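Long-range contacts in scaffolding protein (Clostridium cellulolyticum, PDB 1G43), which probably anchors the cellulosome to crystalline cellulose through this family IIIa cellulose-binding module, a calcium-binding beta-sandwich of the scaffoldin: residues A24-N30 with G110-T116; D142-I146 with A155-T159. All coordinates share one frame; numbering follows the deposited sequence.

Contact 1: residues A24-N30 with G110-T116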
# COMPACT_ATOMS: atom_id res chain seq x y z
N ALA A 24 3.85 4.82 3.27
CA ALA A 24 2.58 4.33 2.78
C ALA A 24 2.06 3.33 3.82
O ALA A 24 2.60 2.23 3.95
CB ALA A 24 2.75 3.65 1.45
N ARG A 25 1.03 3.72 4.56
CA ARG A 25 0.48 2.83 5.58
C ARG A 25 -0.97 2.56 5.31
O ARG A 25 -1.74 3.47 5.05
CB ARG A 25 0.67 3.46 6.95
CG ARG A 25 2.15 3.74 7.22
CD ARG A 25 2.30 4.78 8.28
NE ARG A 25 3.70 5.00 8.63
CZ ARG A 25 4.10 5.94 9.48
NH1 ARG A 25 3.21 6.72 10.07
NH2 ARG A 25 5.38 6.08 9.74
N PHE A 26 -1.36 1.29 5.39
CA PHE A 26 -2.73 0.92 5.11
C PHE A 26 -3.40 0.13 6.22
O PHE A 26 -2.76 -0.69 6.87
CB PHE A 26 -2.81 0.04 3.86
CG PHE A 26 -1.98 0.52 2.71
CD1 PHE A 26 -0.63 0.22 2.64
CD2 PHE A 26 -2.56 1.25 1.68
CE1 PHE A 26 0.15 0.64 1.55
CE2 PHE A 26 -1.80 1.68 0.59
CZ PHE A 26 -0.45 1.37 0.52
N LYS A 27 -4.68 0.39 6.42
CA LYS A 27 -5.45 -0.39 7.38
C LYS A 27 -6.52 -0.98 6.47
O LYS A 27 -7.40 -0.28 6.00
CB LYS A 27 -6.06 0.49 8.48
CG LYS A 27 -6.27 -0.31 9.77
CD LYS A 27 -7.12 0.43 10.81
CE LYS A 27 -6.25 1.31 11.71
NZ LYS A 27 -5.13 0.52 12.39
N VAL A 28 -6.39 -2.26 6.17
CA VAL A 28 -7.29 -2.97 5.28
C VAL A 28 -8.32 -3.77 6.07
O VAL A 28 -7.97 -4.56 6.96
CB VAL A 28 -6.50 -3.92 4.33
CG1 VAL A 28 -7.46 -4.75 3.50
CG2 VAL A 28 -5.58 -3.11 3.41
N THR A 29 -9.60 -3.54 5.76
CA THR A 29 -10.68 -4.24 6.44
C THR A 29 -11.45 -5.17 5.52
O THR A 29 -11.92 -4.78 4.44
CB THR A 29 -11.67 -3.28 7.05
OG1 THR A 29 -11.00 -2.52 8.06
CG2 THR A 29 -12.83 -4.04 7.68
N ASN A 30 -11.58 -6.42 5.97
CA ASN A 30 -12.29 -7.45 5.22
C ASN A 30 -13.77 -7.18 5.42
O ASN A 30 -14.32 -7.42 6.48
CB ASN A 30 -11.92 -8.84 5.79
CG ASN A 30 -12.52 -10.00 4.98
OD1 ASN A 30 -13.44 -9.84 4.17
ND2 ASN A 30 -12.00 -11.20 5.23
N GLY A 110 -12.32 -8.70 9.74
CA GLY A 110 -11.02 -8.45 10.35
C GLY A 110 -10.24 -7.29 9.69
O GLY A 110 -10.58 -6.82 8.59
N SER A 111 -9.18 -6.83 10.36
CA SER A 111 -8.33 -5.74 9.85
C SER A 111 -6.84 -6.07 9.87
O SER A 111 -6.35 -6.66 10.82
CB SER A 111 -8.49 -4.48 10.70
OG SER A 111 -9.70 -3.84 10.42
N ILE A 112 -6.13 -5.67 8.83
CA ILE A 112 -4.70 -5.86 8.83
C ILE A 112 -4.06 -4.47 8.64
O ILE A 112 -4.47 -3.70 7.77
CB ILE A 112 -4.23 -6.82 7.69
CG1 ILE A 112 -2.71 -7.02 7.79
CG2 ILE A 112 -4.71 -6.31 6.33
CD1 ILE A 112 -2.14 -7.94 6.71
N GLU A 113 -3.07 -4.15 9.47
CA GLU A 113 -2.37 -2.88 9.36
C GLU A 113 -1.02 -3.16 8.73
O GLU A 113 -0.31 -4.07 9.15
CB GLU A 113 -2.20 -2.24 10.73
CG GLU A 113 -1.48 -0.90 10.64
CD GLU A 113 -1.38 -0.17 11.97
OE1 GLU A 113 -1.75 -0.76 13.02
OE2 GLU A 113 -0.93 0.99 11.97
N ILE A 114 -0.67 -2.39 7.71
CA ILE A 114 0.56 -2.58 6.97
C ILE A 114 1.31 -1.26 6.81
O ILE A 114 0.88 -0.40 6.05
CB ILE A 114 0.23 -3.14 5.59
CG1 ILE A 114 -0.65 -4.38 5.74
CG2 ILE A 114 1.49 -3.48 4.84
CD1 ILE A 114 -0.97 -5.06 4.44
N GLN A 115 2.43 -1.11 7.52
CA GLN A 115 3.20 0.13 7.46
C GLN A 115 4.45 -0.07 6.69
O GLN A 115 5.28 -0.90 7.04
CB GLN A 115 3.49 0.67 8.86
CG GLN A 115 2.19 0.93 9.64
CD GLN A 115 2.42 1.67 10.96
OE1 GLN A 115 3.04 1.16 11.88
NE2 GLN A 115 1.90 2.89 11.04
N THR A 116 4.57 0.70 5.62
CA THR A 116 5.68 0.59 4.70
C THR A 116 6.31 1.92 4.34
O THR A 116 5.71 3.00 4.51
CB THR A 116 5.23 -0.05 3.36
OG1 THR A 116 4.58 0.95 2.57
CG2 THR A 116 4.23 -1.20 3.60
O HOH W 1 5.74 3.07 7.74
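Val-28 and Ile-112 meet on the buried face of two antiparallel strands, with Val-28 CB 3.6 Å from Ile-112 CG2. Both residues direct their branches into the sandwich. Ile-112 keeps CG1 anti to its backbone N (chi1 -177°), which leaves the CG2 methyl to do the touching. Ala-24, Phe-26, Ile-114 and Thr-116 lie on the same face.

Thr-116 brings a hydroxyl into this apolar layer and satisfies it at once. Its OG1 sits between its own backbone N and carbonyl carbon (chi1 79°). From there Thr-116 OG1 donates to Ala-24 O at 2.7 Å, in the carbonyl plane and on a lone pair. Thr-116 N reaches the same oxygen from above that plane, so two donors grip Ala-24 O. Further along, backbone bonds join Phe-26 with Ile-114 and Val-28 with Ile-112 in both directions.

The other face is polar and looser. Thr-29 OG1 and Ser-111 OG share a hydrogen bond of 3.0 Å. The Lys-27 chain bends near its end and brings Lys-27 NZ to 3.7 Å from Glu-113 OE1, a long salt bridge, while Glu-113 OE2 bonds to Tyr-140 OH. Arg-25 CD passes Gln-115 NE2 at 3.4 Å, with guanidinium and amide planes turned 54° apart. A water in the guanidinium plane accepts from Arg-25 NE and makes a weak bond to Thr-116 O.

The pair is central in its sheet. Strand 6-11 bonds to the outer edge of 24-30, and strand 55-66 to that of 111-116. Leu-41 and Leu-43 of strand 41-47, in the facing sheet of the sandwich, pack on Phe-26, Val-28 and Ile-114.

Contact 2: residues D142-I146 with A155-T159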
# COMPACT_ATOMS: atom_id res chain seq x y z
N ASP A 142 -9.98 7.82 4.63
CA ASP A 142 -10.43 7.18 3.41
C ASP A 142 -9.80 7.94 2.27
O ASP A 142 -10.19 9.07 2.00
CB ASP A 142 -11.95 7.28 3.28
CG ASP A 142 -12.48 6.62 2.01
OD1 ASP A 142 -12.40 5.37 1.88
OD2 ASP A 142 -12.99 7.36 1.14
N TRP A 143 -8.81 7.35 1.61
CA TRP A 143 -8.13 8.02 0.51
C TRP A 143 -8.28 7.08 -0.69
O TRP A 143 -7.72 5.98 -0.75
CB TRP A 143 -6.67 8.27 0.90
CG TRP A 143 -5.77 8.85 -0.17
CD1 TRP A 143 -4.61 8.30 -0.64
CD2 TRP A 143 -5.93 10.10 -0.87
NE1 TRP A 143 -4.05 9.12 -1.59
CE2 TRP A 143 -4.83 10.23 -1.75
CE3 TRP A 143 -6.89 11.12 -0.83
CZ2 TRP A 143 -4.67 11.34 -2.59
CZ3 TRP A 143 -6.73 12.23 -1.68
CH2 TRP A 143 -5.64 12.33 -2.54
N GLN A 144 -9.06 7.55 -1.65
CA GLN A 144 -9.38 6.83 -2.86
C GLN A 144 -8.31 6.80 -3.94
O GLN A 144 -8.52 6.21 -5.02
CB GLN A 144 -10.65 7.44 -3.45
CG GLN A 144 -11.44 6.48 -4.27
CD GLN A 144 -12.44 5.72 -3.42
OE1 GLN A 144 -12.54 5.94 -2.18
NE2 GLN A 144 -13.19 4.83 -4.07
N LYS A 145 -7.17 7.44 -3.69
CA LYS A 145 -6.10 7.46 -4.69
C LYS A 145 -5.08 6.31 -4.56
O LYS A 145 -4.01 6.32 -5.18
CB LYS A 145 -5.38 8.81 -4.70
CG LYS A 145 -6.17 9.98 -5.27
CD LYS A 145 -6.67 9.68 -6.65
CE LYS A 145 -6.93 10.95 -7.46
NZ LYS A 145 -5.63 11.59 -7.85
N ILE A 146 -5.41 5.32 -3.74
CA ILE A 146 -4.54 4.16 -3.63
C ILE A 146 -5.45 2.99 -3.98
O ILE A 146 -6.68 3.11 -3.90
CB ILE A 146 -3.92 4.01 -2.23
CG1 ILE A 146 -4.92 4.36 -1.14
CG2 ILE A 146 -2.66 4.88 -2.15
CD1 ILE A 146 -5.60 3.15 -0.55
N ALA A 155 -10.79 -4.01 -5.69
CA ALA A 155 -11.76 -4.14 -4.61
C ALA A 155 -12.03 -2.81 -3.90
O ALA A 155 -13.07 -2.65 -3.26
CB ALA A 155 -11.27 -5.19 -3.60
N TYR A 156 -11.08 -1.88 -4.02
CA TYR A 156 -11.18 -0.55 -3.40
C TYR A 156 -10.29 0.48 -4.13
O TYR A 156 -9.22 0.14 -4.66
CB TYR A 156 -10.75 -0.61 -1.94
CG TYR A 156 -10.70 0.73 -1.24
CD1 TYR A 156 -11.83 1.31 -0.66
CD2 TYR A 156 -9.50 1.47 -1.21
CE1 TYR A 156 -11.78 2.58 -0.07
CE2 TYR A 156 -9.43 2.74 -0.62
CZ TYR A 156 -10.57 3.29 -0.06
OH TYR A 156 -10.48 4.55 0.50
N GLY A 157 -10.76 1.72 -4.17
CA GLY A 157 -10.01 2.79 -4.80
C GLY A 157 -10.07 2.93 -6.31
O GLY A 157 -11.02 2.50 -6.96
N SER A 158 -9.03 3.53 -6.86
CA SER A 158 -8.96 3.76 -8.29
C SER A 158 -7.51 3.73 -8.77
O SER A 158 -6.59 3.72 -7.94
CB SER A 158 -9.58 5.11 -8.62
OG SER A 158 -9.13 6.06 -7.66
N THR A 159 -7.32 3.73 -10.08
CA THR A 159 -6.00 3.71 -10.69
C THR A 159 -5.98 4.92 -11.63
O THR A 159 -7.03 5.35 -12.09
CB THR A 159 -5.81 2.45 -11.58
OG1 THR A 159 -6.67 2.56 -12.71
CG2 THR A 159 -6.20 1.16 -10.85
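Tyr-156 reaches across to the 142-146 loop and ends on Asp-142. From CB, its CG stands anti to the backbone N (chi1 175°), which swings the ring away from that N and out to the loop. Contact across the segments begins at the CE atoms of the ring. On one edge Tyr-156 CE2 meets Ile-146 CD1 at 3.9 Å and Trp-143 O at 3.7 Å. On the other, Tyr-156 CE1 lies 3.5 Å from Asp-142 OD1. Tyr-156 CE1 and CZ also lie near Gln-144 OE1. At the tip, Tyr-156 OH donates to Asp-142 OD1 over a short 2.5 Å. The oxygen lies in the ring plane, but the hydroxyl comes from above the carboxylate plane, 63° out of it. The carboxylate and ring planes are steeply turned, 78° apart. The amide of Gln-144 slants past the same ring, Gln-144 OE1 being 3.7 Å from Tyr-156 OH.

Beyond the tyrosine, backbone takes a larger share. Gln-144 NE2 lies 3.8 Å from Gly-157 CA. Gly-157 CA makes a CA-H...O contact of 3.5 Å with Ile-146 O. The backbone angles of Gly-157 are ones that call for glycine. Ser-158 OG then donates to Gln-144 O at 2.7 Å.

This is a surface contact between the loop leading into strand 147-150 and the chain just after strand 153-155. Ala-155 and Tyr-156 both face Ala-148, forming a classic beta bulge at the corner. Ile-146 packs inward on Tyr-45 of strand 41-47. Val-8 of strand 6-11 touches both Ile-146 and Tyr-156.

How the contacts relate
Contact 1 joins two long strands of one sheet and has a buried apolar face. Contact 2 lies at the surface, where a loop meets the chain near its C-terminal end. Backbone hydrogen bonds in regular register hold 24-30 to 110-116. Between 142-146 and 155-159, side-chain hydroxyls supply the two hydrogen bonds. Most polar side-chain pairs of contact 1 lie on one face, with the Thr-116 hydroxyl bonded to backbone on the other. In contact 2 one hydroxyl bonds to a carboxylate and the other to a backbone carbonyl. The contacts share no strand, but they touch: Phe-26 CD2 packs 4.2 Å from Ile-146 CD1. Strands 6-11 and 41-47 lend side chains to both.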